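Side-chain contacts in peptidase, zinc-dependent (Methanocorpusculum labreanum, PDB 3LMC), which binds zinc and iron and is probably a zinc-dependent metallopeptidase of family M54, cleaving peptide bonds: residues 59-62 against 63-67; 78-81 against 82-86; 121-124 against 125-128; 133-136 against 137-140; 147-150 against 151-155. One frame throughout, in Å; residues are numbered along the deposited sequence.

In the fold
All five contacts are local, linking residues a turn or so apart. Interactions 1 and 2, both partly buried, lie on helices 53-66 and 78-88, which touch through Arg64, Tyr81 and Asn85; the first relies on salt bridges, the second on aromatic rings and an amide. Interactions 3 and 4 meet on the other side of the chain's centre from interaction 2: the partly buried turn after strand 117-120 is held by backbone carbonyls, and the start of helix 136-154, a surface contact, by an aspartate cap. Interaction 5, on that same helix, is the buried one, its centre about 7 Å from the centre of the chain, where histidine side chains bind zinc.

Interaction 1. Residues 59-62 against 63-67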
loop_
_atom_site.group_PDB
_atom_site.type_symbol
_atom_site.label_atom_id
_atom_site.label_comp_id
_atom_site.label_asym_id
_atom_site.label_seq_id
_atom_site.Cartn_x
_atom_site.Cartn_y
_atom_site.Cartn_z
ATOM N N LYS A 59 -11.434 7.881 2.835
ATOM C CA LYS A 59 -10.945 9.218 2.535
ATOM C C LYS A 59 -10.072 9.225 1.269
ATOM O O LYS A 59 -10.095 10.189 0.493
ATOM C CB LYS A 59 -10.148 9.755 3.723
ATOM C CG LYS A 59 -9.775 11.195 3.600
ATOM C CD LYS A 59 -8.870 11.627 4.762
ATOM C CE LYS A 59 -8.597 13.131 4.722
ATOM N NZ LYS A 59 -7.820 13.563 5.913
ATOM N N LEU A 60 -9.311 8.149 1.068
ATOM C CA LEU A 60 -8.444 8.025 -0.102
ATOM C C LEU A 60 -9.272 7.900 -1.391
ATOM O O LEU A 60 -8.949 8.500 -2.420
ATOM C CB LEU A 60 -7.538 6.803 0.038
ATOM C CG LEU A 60 -6.073 6.971 -0.349
ATOM C CD1 LEU A 60 -5.459 5.602 -0.631
ATOM C CD2 LEU A 60 -5.939 7.885 -1.552
ATOM N N ASP A 61 -10.334 7.108 -1.338
ATOM C CA ASP A 61 -11.242 7.037 -2.477
ATOM C C ASP A 61 -11.812 8.433 -2.775
ATOM O O ASP A 61 -11.807 8.893 -3.914
ATOM C CB ASP A 61 -12.366 6.046 -2.217
ATOM C CG ASP A 61 -13.489 6.170 -3.233
ATOM O OD1 ASP A 61 -13.281 5.838 -4.423
ATOM O OD2 ASP A 61 -14.576 6.623 -2.842
HETATM N N MSE A 62 -12.302 9.113 -1.750
HETATM C CA MSE A 62 -12.852 10.452 -1.961
HETATM C C MSE A 62 -11.840 11.405 -2.589
HETATM O O MSE A 62 -12.181 12.195 -3.470
HETATM C CB MSE A 62 -13.347 11.036 -0.648
HETATM C CG MSE A 62 -14.479 10.252 -0.021
HETATM SE SE MSE A 62 -15.236 11.318 1.404
HETATM C CE MSE A 62 -14.977 13.086 0.566
ATOM N N PHE A 63 -10.594 11.331 -2.130
ATOM C CA PHE A 63 -9.535 12.171 -2.676
ATOM C C PHE A 63 -9.303 11.890 -4.167
ATOM O O PHE A 63 -9.194 12.813 -4.984
ATOM C CB PHE A 63 -8.226 11.961 -1.897
ATOM C CG PHE A 63 -7.106 12.802 -2.387
ATOM C CD1 PHE A 63 -7.014 14.140 -2.012
ATOM C CD2 PHE A 63 -6.142 12.269 -3.235
ATOM C CE1 PHE A 63 -5.965 14.935 -2.469
ATOM C CE2 PHE A 63 -5.088 13.057 -3.695
ATOM C CZ PHE A 63 -5.004 14.392 -3.310
ATOM N N ARG A 64 -9.209 10.615 -4.520
ATOM C CA ARG A 64 -9.040 10.255 -5.920
ATOM C C ARG A 64 -10.176 10.836 -6.774
ATOM O O ARG A 64 -9.928 11.469 -7.799
ATOM C CB ARG A 64 -9.001 8.739 -6.083
ATOM C CG ARG A 64 -8.901 8.262 -7.538
ATOM C CD ARG A 64 -8.856 6.728 -7.590
ATOM N NE ARG A 64 -9.996 6.194 -6.862
ATOM C CZ ARG A 64 -10.000 5.046 -6.198
ATOM N NH1 ARG A 64 -8.923 4.269 -6.195
ATOM N NH2 ARG A 64 -11.094 4.676 -5.544
ATOM N N ARG A 65 -11.418 10.625 -6.350
ATOM C CA ARG A 65 -12.553 11.065 -7.159
ATOM C C ARG A 65 -12.541 12.583 -7.340
ATOM O O ARG A 65 -12.913 13.099 -8.398
ATOM C CB ARG A 65 -13.878 10.608 -6.554
ATOM C CG ARG A 65 -15.098 11.181 -7.269
ATOM C CD ARG A 65 -16.345 10.367 -6.985
ATOM N NE ARG A 65 -16.675 10.337 -5.561
ATOM C CZ ARG A 65 -16.312 9.368 -4.724
ATOM N NH1 ARG A 65 -15.591 8.341 -5.159
ATOM N NH2 ARG A 65 -16.671 9.428 -3.447
ATOM N N ARG A 66 -12.095 13.285 -6.301
ATOM C CA ARG A 66 -12.033 14.745 -6.292
ATOM C C ARG A 66 -10.825 15.256 -7.095
ATOM O O ARG A 66 -10.751 16.443 -7.414
ATOM C CB ARG A 66 -11.991 15.243 -4.833
ATOM C CG ARG A 66 -11.851 16.743 -4.633
ATOM C CD ARG A 66 -11.892 17.122 -3.146
ATOM N NE ARG A 66 -10.649 16.789 -2.442
ATOM C CZ ARG A 66 -9.706 17.674 -2.127
ATOM N NH1 ARG A 66 -9.857 18.967 -2.435
ATOM N NH2 ARG A 66 -8.612 17.273 -1.487
HETATM N N MSE A 67 -9.899 14.364 -7.454
HETATM C CA MSE A 67 -8.634 14.789 -8.078
HETATM C C MSE A 67 -8.332 14.197 -9.463
HETATM O O MSE A 67 -7.322 13.522 -9.636
HETATM C CB MSE A 67 -7.450 14.511 -7.138
HETATM C CG MSE A 67 -7.456 15.317 -5.837
HETATM SE SE MSE A 67 -7.366 17.278 -6.131
HETATM C CE MSE A 67 -5.495 17.466 -6.549
#
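Asp61 holds two arginines at once, one with each carboxylate oxygen. OD1 takes a short salt bridge from Arg64 NH2 at 2.7 Å, using the lone pair that faces away from OD2, though the N-H...O angle is only 140° and the two planes stand 69° apart. OD2 receives Arg65 NH1 at 3.1 Å in a straighter bond; here the carboxylate meets the guanidinium at its edge, while NH1 itself lies out of the carboxylate plane on the syn side. Each arginine runs out extended and then bends about its CG-CD bond (chi3 near +60° in both), which turns its guanidinium back to the aspartate one turn earlier on the helix. An aspartate suits this place because its short chain keeps the carboxylate close to the helix, between the two longer side chains, and its charge probably offsets theirs. The same residues share the helical ladder, with Arg65 N bonded to Asp61 O at 3.0 Å. Farther out, aliphatic parts of the selenomethionine Met62 lie against the Arg65 guanidinium: CG is 4.1 Å from NH2, and CA is over one face. Arg64 also donates to the backbone oxygens of Leu115, Glu89 and Gly116 and to Asn85 OD1. It thereby ties helix 53-66 to helix 78-88 and the chain near strands 90-94 and 117-120, on which Leu60 packs its apolar side chain.

Interaction 2. Residues 78-81 against 82-86; sequences LEFY and NKFNH
Phe80 and Phe84, one turn apart on helix 78-88, leave the backbone by different first torsions: in Phe80 chi1 of -179° carries the ring away from the backbone N, whereas in Phe84 chi1 of -56° sets it beside that nitrogen, and the two side chains cross at about a right angle. The outcome is an i to i+4 T-shaped (edge-to-face) pair. CD2 of Phe84 stands over the centre of the Phe80 ring, 3.7 Å from Phe80 CE1, and the centroids are 4.9 Å apart. Flat, apolar phenylalanines suit this partly exposed side of the helix, where each can shield part of the other. Tyr81 and Asn85 make a second i to i+4 pair. Asn85 CB sits over the middle of the tyrosine ring, 3.8 Å from its centroid, as a CH-pi contact. Asparagine suits the place because its amide has both a donor and an acceptor to spend. OD1 accepts from Arg64 NE, and Tyr81 OH reaches Arg64 O, so both polar ends join this helix to helix 53-66, while Pro68 and Phe71 pack against the tyrosine. The donor end of the amide turns back to its own helix: with chi1 at 60°, CG lies between the backbone N and carbonyl carbon, and ND2 gives a hydrogen bond of 3.0 Å to Tyr81 O, which lies near the amide plane.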
loop_
_atom_site.group_PDB
_atom_site.type_symbol
_atom_site.label_atom_id
_atom_site.label_comp_id
_atom_site.label_asym_id
_atom_site.label_seq_id
_atom_site.Cartn_x
_atom_site.Cartn_y
_atom_site.Cartn_z
ATOM N N LEU A 78 -14.023 12.463 -18.458
ATOM C CA LEU A 78 -14.175 12.905 -17.066
ATOM C C LEU A 78 -15.369 12.274 -16.353
ATOM O O LEU A 78 -15.294 11.950 -15.163
ATOM C CB LEU A 78 -14.275 14.431 -16.985
ATOM C CG LEU A 78 -14.506 15.015 -15.594
ATOM C CD1 LEU A 78 -13.422 14.511 -14.632
ATOM C CD2 LEU A 78 -14.514 16.544 -15.657
ATOM N N GLU A 79 -16.468 12.107 -17.080
ATOM C CA GLU A 79 -17.660 11.497 -16.513
ATOM C C GLU A 79 -17.428 10.007 -16.266
ATOM O O GLU A 79 -17.894 9.462 -15.265
ATOM C CB GLU A 79 -18.868 11.707 -17.433
ATOM C CG GLU A 79 -20.210 11.729 -16.705
ATOM C CD GLU A 79 -21.380 12.050 -17.632
ATOM O OE1 GLU A 79 -21.308 11.702 -18.835
ATOM O OE2 GLU A 79 -22.371 12.649 -17.157
ATOM N N PHE A 80 -16.707 9.354 -17.179
ATOM C CA PHE A 80 -16.330 7.955 -16.999
ATOM C C PHE A 80 -15.464 7.820 -15.730
ATOM O O PHE A 80 -15.623 6.880 -14.960
ATOM C CB PHE A 80 -15.574 7.452 -18.233
ATOM C CG PHE A 80 -15.146 6.002 -18.157
ATOM C CD1 PHE A 80 -15.856 5.020 -18.831
ATOM C CD2 PHE A 80 -14.021 5.625 -17.435
ATOM C CE1 PHE A 80 -15.462 3.688 -18.768
ATOM C CE2 PHE A 80 -13.620 4.290 -17.370
ATOM C CZ PHE A 80 -14.332 3.326 -18.028
ATOM N N TYR A 81 -14.559 8.771 -15.517
ATOM C CA TYR A 81 -13.662 8.749 -14.360
ATOM C C TYR A 81 -14.439 8.914 -13.058
ATOM O O TYR A 81 -14.169 8.229 -12.056
ATOM C CB TYR A 81 -12.608 9.847 -14.497
ATOM C CG TYR A 81 -11.665 9.993 -13.318
ATOM C CD1 TYR A 81 -11.925 10.912 -12.307
ATOM C CD2 TYR A 81 -10.501 9.236 -13.230
ATOM C CE1 TYR A 81 -11.060 11.064 -11.229
ATOM C CE2 TYR A 81 -9.628 9.386 -12.154
ATOM C CZ TYR A 81 -9.914 10.297 -11.158
ATOM O OH TYR A 81 -9.053 10.448 -10.089
ATOM N N ASN A 82 -15.394 9.841 -13.063
ATOM C CA ASN A 82 -16.214 10.071 -11.880
ATOM C C ASN A 82 -16.925 8.791 -11.442
ATOM O O ASN A 82 -16.969 8.490 -10.251
ATOM C CB ASN A 82 -17.225 11.199 -12.109
ATOM C CG ASN A 82 -17.837 11.706 -10.809
ATOM O OD1 ASN A 82 -18.987 11.401 -10.495
ATOM N ND2 ASN A 82 -17.059 12.475 -10.040
ATOM N N LYS A 83 -17.457 8.039 -12.402
ATOM C CA LYS A 83 -18.174 6.809 -12.085
ATOM C C LYS A 83 -17.246 5.643 -11.797
ATOM O O LYS A 83 -17.541 4.803 -10.950
ATOM C CB LYS A 83 -19.133 6.427 -13.224
ATOM C CG LYS A 83 -20.249 7.444 -13.467
ATOM C CD LYS A 83 -21.193 6.971 -14.556
ATOM C CE LYS A 83 -22.308 7.980 -14.840
ATOM N NZ LYS A 83 -23.467 7.880 -13.905
ATOM N N PHE A 84 -16.122 5.575 -12.497
ATOM C CA PHE A 84 -15.346 4.342 -12.462
ATOM C C PHE A 84 -13.892 4.456 -11.985
ATOM O O PHE A 84 -13.117 3.534 -12.219
ATOM C CB PHE A 84 -15.378 3.661 -13.834
ATOM C CG PHE A 84 -16.772 3.382 -14.356
ATOM C CD1 PHE A 84 -17.618 2.513 -13.688
ATOM C CD2 PHE A 84 -17.211 3.966 -15.536
ATOM C CE1 PHE A 84 -18.895 2.241 -14.178
ATOM C CE2 PHE A 84 -18.500 3.695 -16.045
ATOM C CZ PHE A 84 -19.334 2.842 -15.365
ATOM N N ASN A 85 -13.520 5.564 -11.337
ATOM C CA ASN A 85 -12.127 5.761 -10.919
ATOM C C ASN A 85 -11.578 4.621 -10.049
ATOM O O ASN A 85 -10.402 4.273 -10.145
ATOM C CB ASN A 85 -11.902 7.134 -10.235
ATOM C CG ASN A 85 -12.753 7.319 -8.976
ATOM O OD1 ASN A 85 -12.383 6.869 -7.892
ATOM N ND2 ASN A 85 -13.897 7.988 -9.121
ATOM N N HIS A 86 -12.426 4.046 -9.200
ATOM C CA HIS A 86 -12.007 2.960 -8.308
ATOM C C HIS A 86 -11.701 1.647 -9.046
ATOM O O HIS A 86 -11.014 0.785 -8.505
ATOM C CB HIS A 86 -13.068 2.716 -7.225
ATOM C CG HIS A 86 -14.403 2.307 -7.774
ATOM N ND1 HIS A 86 -15.233 3.181 -8.443
ATOM C CD2 HIS A 86 -15.044 1.113 -7.764
ATOM C CE1 HIS A 86 -16.333 2.549 -8.808
ATOM N NE2 HIS A 86 -16.239 1.289 -8.415
#

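Interaction 3. Residues 121-124 against 125-128; sequences SPHR and LQNE
Leu125 and Pro122 form the tight side of this turn, which follows strand 117-120. Leu125 turns CG back over the chain, to 3.5 Å from Ser121 O and 3.9 Å from Pro122 CA, and beyond the turn it packs on Leu139 of helix 136-154, Phe108 and Leu173. A branched aliphatic side chain suits this buried place, and so does the proline ring, which rests on Leu139 and Ile143. Pro122 O is gripped by two backbone donors that arrive differently: Gln126 N at 3.0 Å, tilted slightly from the carbonyl plane, and Leu125 N at 2.9 Å from well above it, off the lone pairs. Before them, Ser121 OG accepts from His123 N, an ST turn, and is also bonded with Gly97 O. The other side is looser and only partly buried. Gln126 folds its CG between its own N and carbonyl carbon (chi1 59°) and then runs extended, placing NE2 3.2 Å from His123 O; the oxygen lies close to the amide plane. Toward the imidazole the same nitrogen stays 3.9 Å from His123 CD2, oblique to the ring. Arg124 turns elsewhere, making a salt bridge with Asp98 and a cation-pi contact with Phe106. A serine hydroxyl and a glutamine amide therefore supplement the backbone bonds where no regular helix or strand fixes the chain, and the apolar side chains fasten this turn to helix 136-154.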
loop_
_atom_site.group_PDB
_atom_site.type_symbol
_atom_site.label_atom_id
_atom_site.label_comp_id
_atom_site.label_asym_id
_atom_site.label_seq_id
_atom_site.Cartn_x
_atom_site.Cartn_y
_atom_site.Cartn_z
ATOM N N SER A 121 1.894 1.138 6.111
ATOM C CA SER A 121 2.533 2.045 7.047
ATOM C C SER A 121 3.922 1.538 7.398
ATOM O O SER A 121 4.065 0.430 7.922
ATOM C CB SER A 121 1.732 2.156 8.331
ATOM O OG SER A 121 2.569 2.701 9.342
ATOM N N PRO A 122 4.953 2.334 7.099
ATOM C CA PRO A 122 6.298 1.899 7.484
ATOM C C PRO A 122 6.558 2.054 8.982
ATOM O O PRO A 122 7.666 1.734 9.422
ATOM C CB PRO A 122 7.205 2.839 6.694
ATOM C CG PRO A 122 6.368 3.322 5.547
ATOM C CD PRO A 122 4.993 3.452 6.145
ATOM N N HIS A 123 5.568 2.505 9.758
ATOM C CA HIS A 123 5.820 2.789 11.180
ATOM C C HIS A 123 6.415 1.606 11.931
ATOM O O HIS A 123 7.310 1.779 12.746
ATOM C CB HIS A 123 4.563 3.265 11.900
ATOM C CG HIS A 123 4.837 3.838 13.260
ATOM N ND1 HIS A 123 4.543 3.165 14.427
ATOM C CD2 HIS A 123 5.409 5.008 13.634
ATOM C CE1 HIS A 123 4.891 3.908 15.463
ATOM N NE2 HIS A 123 5.424 5.030 15.010
ATOM N N ARG A 124 5.911 0.403 11.667
ATOM C CA ARG A 124 6.451 -0.797 12.298
ATOM C C ARG A 124 7.366 -1.619 11.390
ATOM O O ARG A 124 7.792 -2.722 11.762
ATOM C CB ARG A 124 5.315 -1.660 12.826
ATOM C CG ARG A 124 4.572 -0.981 13.982
ATOM C CD ARG A 124 3.462 -1.852 14.519
ATOM N NE ARG A 124 2.586 -1.108 15.415
ATOM C CZ ARG A 124 2.306 -1.459 16.662
ATOM N NH1 ARG A 124 2.845 -2.550 17.191
ATOM N NH2 ARG A 124 1.466 -0.727 17.378
ATOM N N LEU A 125 7.659 -1.082 10.206
ATOM C CA LEU A 125 8.568 -1.723 9.256
ATOM C C LEU A 125 9.985 -1.189 9.418
ATOM O O LEU A 125 10.960 -1.907 9.186
ATOM C CB LEU A 125 8.089 -1.496 7.813
ATOM C CG LEU A 125 6.655 -1.952 7.542
ATOM C CD1 LEU A 125 6.249 -1.804 6.049
ATOM C CD2 LEU A 125 6.467 -3.399 8.014
ATOM N N GLN A 126 10.085 0.074 9.826
ATOM C CA GLN A 126 11.363 0.716 10.076
ATOM C C GLN A 126 12.130 0.037 11.224
ATOM O O GLN A 126 11.560 -0.270 12.279
ATOM C CB GLN A 126 11.142 2.210 10.378
ATOM C CG GLN A 126 10.247 2.475 11.584
ATOM C CD GLN A 126 10.180 3.953 11.959
ATOM O OE1 GLN A 126 11.001 4.766 11.510
ATOM N NE2 GLN A 126 9.202 4.306 12.794
ATOM N N ASN A 127 13.415 -0.217 11.008
ATOM C CA ASN A 127 14.290 -0.681 12.087
ATOM C C ASN A 127 14.142 0.168 13.362
ATOM O O ASN A 127 14.139 -0.354 14.474
ATOM C CB ASN A 127 15.759 -0.634 11.640
ATOM C CG ASN A 127 16.261 -1.955 11.067
ATOM O OD1 ASN A 127 15.495 -2.885 10.821
ATOM N ND2 ASN A 127 17.577 -2.036 10.858
ATOM N N GLU A 128 14.049 1.484 13.202
ATOM C CA GLU A 128 14.011 2.381 14.353
ATOM C C GLU A 128 12.874 2.093 15.336
ATOM O O GLU A 128 13.011 2.354 16.526
ATOM C CB GLU A 128 13.949 3.838 13.911
ATOM C CG GLU A 128 15.200 4.306 13.178
ATOM C CD GLU A 128 15.079 4.129 11.671
ATOM O OE1 GLU A 128 14.465 3.135 11.225
ATOM O OE2 GLU A 128 15.589 4.995 10.931
#

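Interaction 4. Residues 133-136 against 137-140; sequences YADD and SALI
Helix 136-154 begins with an N-cap, supplied by Asp135 to the backbone of Ala138. Asp135 OD1 accepts from Ala138 N at 3.1 Å through a nearly straight N-H...O bond (171°), although the donor comes from above the carboxylate plane. A first torsion of -179° swings the carboxylate alongside the first turn. There its carbon, CG, rests 3.5 Å from Ala138 CB, and alanine, ending at that methyl, adds nothing further beside the carboxylate. A water completes the cap: it donates to Asp135 OD1 and accepts from Ser137 N, each at 3.1 Å, so a second amide at the helix start is reached indirectly. Regular helical bonding follows, with Leu139 N bonded to Asp135 O and Ile140 N to Asp136 O. Ile140 also lays CG1 3.2 Å from Asp136 O, and its branched side chain goes on to pack against Pro18 and Val19 of helix 16-27. Leu139 turns to the buried side and meets Leu15, whereas Asp136 and Ser137, polar residues, suit the exposed surface. Two aspartates at the amino end of a helix would interact favourably with its dipole, and Asp135 satisfies the Ala138 amide directly and, through the water, that of Ser137, where no preceding turn offers a carbonyl.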
loop_
_atom_site.group_PDB
_atom_site.type_symbol
_atom_site.label_atom_id
_atom_site.label_comp_id
_atom_site.label_asym_id
_atom_site.label_seq_id
_atom_site.Cartn_x
_atom_site.Cartn_y
_atom_site.Cartn_z
ATOM N N TYR A 133 19.324 0.814 14.452
ATOM C CA TYR A 133 19.804 1.836 13.528
ATOM C C TYR A 133 19.101 1.721 12.182
ATOM O O TYR A 133 18.769 0.621 11.744
ATOM C CB TYR A 133 21.309 1.675 13.321
ATOM C CG TYR A 133 22.137 2.798 13.905
ATOM C CD1 TYR A 133 22.521 2.782 15.238
ATOM C CD2 TYR A 133 22.535 3.879 13.117
ATOM C CE1 TYR A 133 23.276 3.820 15.777
ATOM C CE2 TYR A 133 23.291 4.915 13.642
ATOM C CZ TYR A 133 23.655 4.879 14.973
ATOM O OH TYR A 133 24.415 5.900 15.496
ATOM N N ALA A 134 18.886 2.855 11.527
ATOM C CA ALA A 134 18.300 2.880 10.190
ATOM C C ALA A 134 18.931 1.851 9.235
ATOM O O ALA A 134 20.115 1.535 9.324
ATOM C CB ALA A 134 18.406 4.288 9.594
ATOM N N ASP A 135 18.122 1.337 8.309
ATOM C CA ASP A 135 18.598 0.422 7.288
ATOM C C ASP A 135 17.636 0.635 6.118
ATOM O O ASP A 135 16.524 0.078 6.086
ATOM C CB ASP A 135 18.555 -1.022 7.819
ATOM C CG ASP A 135 19.072 -2.051 6.808
ATOM O OD1 ASP A 135 19.166 -1.724 5.602
ATOM O OD2 ASP A 135 19.365 -3.199 7.226
ATOM N N ASP A 136 18.049 1.481 5.184
ATOM C CA ASP A 136 17.201 1.840 4.057
ATOM C C ASP A 136 16.829 0.638 3.195
ATOM O O ASP A 136 15.682 0.513 2.765
ATOM C CB ASP A 136 17.870 2.909 3.200
ATOM C CG ASP A 136 18.061 4.229 3.946
ATOM O OD1 ASP A 136 18.826 5.070 3.446
ATOM O OD2 ASP A 136 17.451 4.435 5.021
ATOM N N SER A 137 17.788 -0.246 2.927
ATOM C CA SER A 137 17.490 -1.417 2.099
ATOM C C SER A 137 16.452 -2.326 2.749
ATOM O O SER A 137 15.546 -2.814 2.079
ATOM C CB SER A 137 18.761 -2.191 1.763
ATOM O OG SER A 137 19.695 -1.333 1.126
ATOM N N ALA A 138 16.582 -2.559 4.051
ATOM C CA ALA A 138 15.582 -3.348 4.765
ATOM C C ALA A 138 14.211 -2.696 4.647
ATOM O O ALA A 138 13.226 -3.379 4.411
ATOM C CB ALA A 138 15.948 -3.526 6.235
ATOM N N LEU A 139 14.147 -1.377 4.814
ATOM C CA LEU A 139 12.850 -0.712 4.801
ATOM C C LEU A 139 12.194 -0.776 3.420
ATOM O O LEU A 139 10.979 -0.959 3.324
ATOM C CB LEU A 139 12.942 0.740 5.271
ATOM C CG LEU A 139 11.568 1.426 5.372
ATOM C CD1 LEU A 139 10.561 0.569 6.167
ATOM C CD2 LEU A 139 11.675 2.849 5.973
ATOM N N ILE A 140 12.993 -0.604 2.363
ATOM C CA ILE A 140 12.518 -0.778 0.984
ATOM C C ILE A 140 11.985 -2.204 0.792
ATOM O O ILE A 140 10.875 -2.411 0.285
ATOM C CB ILE A 140 13.657 -0.513 -0.036
ATOM C CG1 ILE A 140 14.087 0.958 -0.007
ATOM C CG2 ILE A 140 13.223 -0.925 -1.464
ATOM C CD1 ILE A 140 15.403 1.241 -0.747
HETATM O O HOH W 1 20.781 0.131 3.702
#

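Interaction 5. Residues 147-150 against 151-155; sequences GAHE and IGHLF. With ZN (zinc ion), chain C.
The imidazoles of His149 and His153 stand almost perpendicular, their planes at 88°, and meet obliquely around one zinc ion. At the edge of the His149 ring, in its plane, lie Glu150 CD and the zinc-bound water; at the edge of the His153 ring lies Glu150 OE1, 3.4 Å from CD2. Each histidine gives NE2 to the metal at 2.2 Å, which brings those two nitrogens to 3.1 Å from each other. Different first torsions make this possible one turn apart: His149 swings its ring beside the carbonyl carbon (chi1 176°), His153 beside the backbone N (chi1 -74°). The far nitrogens are held too, His149 ND1 by Ile166 O and His153 ND1 by Leu157 O, which fixes the rotation of both rings. Glu150 is bent at chi2, and its OE1 accepts a hydrogen bond of 2.9 Å from the water, itself 2.4 Å from the zinc. On the same helix Gly152 N donates to Ala148 O; glycine, without a side chain, packs closely beside the carbonyls of Ala148 and His149. His159, beyond the helix, supplies the third histidine. His149, Glu150 and His153 form the HExxH zinc motif on helix 136-154, as in metallopeptidases of this clan, in which the glutamate probably activates the water.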
loop_
_atom_site.group_PDB
_atom_site.type_symbol
_atom_site.label_atom_id
_atom_site.label_comp_id
_atom_site.label_asym_id
_atom_site.label_seq_id
_atom_site.Cartn_x
_atom_site.Cartn_y
_atom_site.Cartn_z
ATOM N N GLY A 147 3.467 -3.776 0.447
ATOM C CA GLY A 147 2.776 -3.000 -0.572
ATOM C C GLY A 147 2.260 -3.851 -1.729
ATOM O O GLY A 147 1.134 -3.665 -2.180
ATOM N N ALA A 148 3.076 -4.782 -2.224
ATOM C CA ALA A 148 2.629 -5.648 -3.314
ATOM C C ALA A 148 1.528 -6.584 -2.815
ATOM O O ALA A 148 0.641 -6.970 -3.570
ATOM C CB ALA A 148 3.793 -6.438 -3.916
ATOM N N HIS A 149 1.591 -6.936 -1.535
ATOM C CA HIS A 149 0.559 -7.749 -0.895
ATOM C C HIS A 149 -0.799 -7.041 -0.952
ATOM O O HIS A 149 -1.754 -7.567 -1.505
ATOM C CB HIS A 149 0.952 -8.012 0.560
ATOM C CG HIS A 149 -0.085 -8.751 1.342
ATOM N ND1 HIS A 149 -0.026 -10.111 1.555
ATOM C CD2 HIS A 149 -1.212 -8.322 1.958
ATOM C CE1 HIS A 149 -1.074 -10.490 2.263
ATOM N NE2 HIS A 149 -1.806 -9.423 2.523
ATOM N N GLU A 150 -0.865 -5.842 -0.381
ATOM C CA GLU A 150 -2.074 -5.041 -0.387
ATOM C C GLU A 150 -2.605 -4.811 -1.793
ATOM O O GLU A 150 -3.803 -4.919 -2.012
ATOM C CB GLU A 150 -1.841 -3.691 0.288
ATOM C CG GLU A 150 -1.288 -3.768 1.711
ATOM C CD GLU A 150 -2.100 -4.680 2.611
ATOM O OE1 GLU A 150 -3.115 -5.250 2.156
ATOM O OE2 GLU A 150 -1.729 -4.829 3.788
ATOM N N ILE A 151 -1.715 -4.495 -2.734
ATOM C CA ILE A 151 -2.106 -4.252 -4.121
ATOM C C ILE A 151 -2.619 -5.517 -4.809
ATOM O O ILE A 151 -3.482 -5.452 -5.689
ATOM C CB ILE A 151 -0.942 -3.684 -4.956
ATOM C CG1 ILE A 151 -0.696 -2.211 -4.586
ATOM C CG2 ILE A 151 -1.284 -3.774 -6.438
ATOM C CD1 ILE A 151 0.621 -1.638 -5.160
ATOM N N GLY A 152 -2.070 -6.665 -4.422
ATOM C CA GLY A 152 -2.567 -7.929 -4.916
ATOM C C GLY A 152 -4.032 -8.084 -4.550
ATOM O O GLY A 152 -4.833 -8.466 -5.395
ATOM N N HIS A 153 -4.384 -7.788 -3.296
ATOM C CA HIS A 153 -5.792 -7.782 -2.870
ATOM C C HIS A 153 -6.688 -6.931 -3.782
ATOM O O HIS A 153 -7.808 -7.300 -4.098
ATOM C CB HIS A 153 -5.924 -7.213 -1.465
ATOM C CG HIS A 153 -5.472 -8.128 -0.383
ATOM N ND1 HIS A 153 -5.819 -9.460 -0.339
ATOM C CD2 HIS A 153 -4.744 -7.890 0.736
ATOM C CE1 HIS A 153 -5.302 -10.009 0.744
ATOM N NE2 HIS A 153 -4.650 -9.077 1.415
ATOM N N LEU A 154 -6.200 -5.761 -4.171
ATOM C CA LEU A 154 -6.973 -4.896 -5.056
ATOM C C LEU A 154 -7.300 -5.604 -6.386
ATOM O O LEU A 154 -8.258 -5.247 -7.084
ATOM C CB LEU A 154 -6.214 -3.584 -5.286
ATOM C CG LEU A 154 -6.620 -2.402 -4.397
ATOM C CD1 LEU A 154 -7.244 -2.819 -3.064
ATOM C CD2 LEU A 154 -5.478 -1.429 -4.205
ATOM N N PHE A 155 -6.516 -6.620 -6.731
ATOM C CA PHE A 155 -6.755 -7.364 -7.958
ATOM C C PHE A 155 -7.501 -8.676 -7.727
ATOM O O PHE A 155 -7.626 -9.483 -8.637
ATOM C CB PHE A 155 -5.446 -7.598 -8.712
ATOM C CG PHE A 155 -4.943 -6.375 -9.418
ATOM C CD1 PHE A 155 -5.366 -6.083 -10.709
ATOM C CD2 PHE A 155 -4.065 -5.496 -8.785
ATOM C CE1 PHE A 155 -4.902 -4.950 -11.361
ATOM C CE2 PHE A 155 -3.601 -4.368 -9.427
ATOM C CZ PHE A 155 -4.017 -4.091 -10.718
HETATM ZN ZN ZN C . -3.787 -9.182 3.440
HETATM O O HOH W 2 -4.114 -6.985 4.265
#